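Local atomic coordinates of bifunctional thiamine biosynthesis protein ThiDN (Methanocaldococcus jannaschii DSM 2661, PDB entry 2PHP), a protein that probably phosphorylates hydroxymethylpyrimidine and its phosphate and, through its C-terminal ThiN domain, condenses the resulting diphosphate with thiazole phosphate into thiamine phosphate. Residues 113-118 with 147-152. Sequence-based numbering, arbitrary orientation.
Sequences FAVSSF and IIYDRG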
# COMPACT_ATOMS: atom_id res chain seq x y z
N PHE B 113 -18.21 25.02 17.65
CA PHE B 113 -18.93 23.78 17.47
C PHE B 113 -19.80 23.41 18.67
O PHE B 113 -19.56 23.86 19.79
CB PHE B 113 -17.94 22.63 17.24
CG PHE B 113 -17.19 22.73 15.94
CD1 PHE B 113 -17.82 22.41 14.74
CD2 PHE B 113 -15.86 23.14 15.92
CE1 PHE B 113 -17.13 22.49 13.53
CE2 PHE B 113 -15.17 23.23 14.71
CZ PHE B 113 -15.81 22.90 13.51
N ALA B 114 -20.83 22.60 18.40
CA ALA B 114 -21.70 22.11 19.45
C ALA B 114 -20.93 20.92 19.99
O ALA B 114 -20.60 19.99 19.24
CB ALA B 114 -23.03 21.65 18.87
N VAL B 115 -20.62 20.94 21.28
CA VAL B 115 -19.85 19.88 21.92
C VAL B 115 -20.58 19.26 23.11
O VAL B 115 -21.27 19.94 23.86
CB VAL B 115 -18.49 20.44 22.42
CG1 VAL B 115 -17.60 19.30 22.90
CG2 VAL B 115 -17.81 21.23 21.33
N SER B 116 -20.41 17.95 23.26
CA SER B 116 -21.01 17.22 24.36
C SER B 116 -20.06 16.08 24.70
O SER B 116 -19.11 15.83 23.96
CB SER B 116 -22.39 16.69 23.97
OG SER B 116 -23.02 16.08 25.08
N SER B 117 -20.31 15.38 25.80
CA SER B 117 -19.42 14.30 26.19
C SER B 117 -20.05 13.28 27.14
O SER B 117 -21.24 13.36 27.45
CB SER B 117 -18.18 14.91 26.84
OG SER B 117 -18.55 15.72 27.94
N PHE B 118 -19.23 12.33 27.58
CA PHE B 118 -19.65 11.29 28.51
C PHE B 118 -18.42 10.85 29.31
O PHE B 118 -17.28 11.08 28.89
CB PHE B 118 -20.27 10.09 27.77
CG PHE B 118 -19.30 9.31 26.94
CD1 PHE B 118 -18.51 8.32 27.51
CD2 PHE B 118 -19.17 9.58 25.58
CE1 PHE B 118 -17.59 7.60 26.73
CE2 PHE B 118 -18.26 8.87 24.80
CZ PHE B 118 -17.47 7.87 25.37
N ILE B 147 -19.59 17.41 18.03
CA ILE B 147 -18.53 16.66 18.69
C ILE B 147 -18.95 15.96 19.97
O ILE B 147 -19.69 16.51 20.79
CB ILE B 147 -17.36 17.61 19.04
CG1 ILE B 147 -16.80 18.25 17.77
CG2 ILE B 147 -16.29 16.87 19.81
CD1 ILE B 147 -15.75 19.31 18.01
N ILE B 148 -18.48 14.73 20.12
CA ILE B 148 -18.72 13.93 21.30
C ILE B 148 -17.32 13.45 21.68
O ILE B 148 -16.66 12.75 20.92
CB ILE B 148 -19.62 12.71 21.01
CG1 ILE B 148 -21.04 13.17 20.67
CG2 ILE B 148 -19.67 11.80 22.23
CD1 ILE B 148 -22.01 12.04 20.46
N TYR B 149 -16.86 13.87 22.84
CA TYR B 149 -15.53 13.49 23.29
C TYR B 149 -15.64 12.88 24.67
O TYR B 149 -16.69 12.93 25.29
CB TYR B 149 -14.62 14.72 23.32
CG TYR B 149 -14.82 15.63 24.52
CD1 TYR B 149 -14.21 15.35 25.75
CD2 TYR B 149 -15.60 16.78 24.43
CE1 TYR B 149 -14.37 16.19 26.85
CE2 TYR B 149 -15.77 17.63 25.52
CZ TYR B 149 -15.16 17.33 26.73
OH TYR B 149 -15.33 18.17 27.81
N ASP B 150 -14.55 12.27 25.12
CA ASP B 150 -14.50 11.70 26.46
C ASP B 150 -13.03 11.76 26.87
O ASP B 150 -12.14 11.69 26.02
CB ASP B 150 -15.06 10.27 26.49
CG ASP B 150 -14.07 9.23 25.99
OD1 ASP B 150 -13.80 9.19 24.77
OD2 ASP B 150 -13.57 8.46 26.83
N ARG B 151 -12.79 11.93 28.16
CA ARG B 151 -11.43 12.06 28.66
C ARG B 151 -10.65 10.76 28.85
O ARG B 151 -9.56 10.75 29.43
CB ARG B 151 -11.43 12.89 29.95
CG ARG B 151 -11.96 14.31 29.73
CD ARG B 151 -11.46 15.31 30.78
NE ARG B 151 -12.47 15.66 31.78
CZ ARG B 151 -12.79 14.90 32.83
NH1 ARG B 151 -12.17 13.74 33.03
NH2 ARG B 151 -13.72 15.31 33.69
N GLY B 152 -11.20 9.66 28.34
CA GLY B 152 -10.52 8.38 28.44
C GLY B 152 -10.80 7.66 29.74
O GLY B 152 -11.73 8.00 30.46
O HOH W 1 -15.01 12.10 29.76
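Ile147 opens the second strand of a parallel pair with Val115-Ser117, the two strands of a beta-alpha-beta crossover through helix 129-141 at one edge of the ThiN domain's mixed sheet, with strand 115-117 outermost within the chain. Its N donates to Ala114 O and its O accepts from Ser116 N, while CD1 reaches back to Phe113 CB and CG2 meets Val115 CG1. Ile148 turns to the other face, that of Ser116, under the crossover helix, where Ala137 O takes the Ser116 hydroxyl. Ile148 CG2, anti to the backbone N, meets the edge of the Phe118 ring, 4.0 Å from Phe118 CD2.

At Tyr149, CG stands between the backbone N and the carbonyl carbon (chi1 78°), which swings the ring toward the neighbouring strand. Ser117 CB sits over the centre of one face, 3.8 Å from the centroid and only 7° off the normal, and Val115 CG1 meets the ring edge in its plane, 3.6 Å from Tyr149 CD2. Replacing Tyr149 by an alanine removes the ring, and is likely to strip Ser117 CB of the face it sits on and Val115 CG1 of the edge it abuts. The backbone keeps register through Tyr149 N to Ser116 O, 3.2 Å, and a weak bond from Phe118 N to Tyr149 O.

Asp150 runs beside Phe118, its CB over one ring face, offset toward the rim, in a CH-pi contact 3.7 Å from the centroid; carboxylate and ring planes are within 5°. Arg120 and Arg161 each hold that carboxylate by a salt bridge. OD2 also closes an Asx turn, accepting from Gly152 N above the carboxylate plane. Beyond the last direct backbone bond, one water donates to Phe118 O at 2.6 Å and accepts from Arg151 N at 2.7 Å.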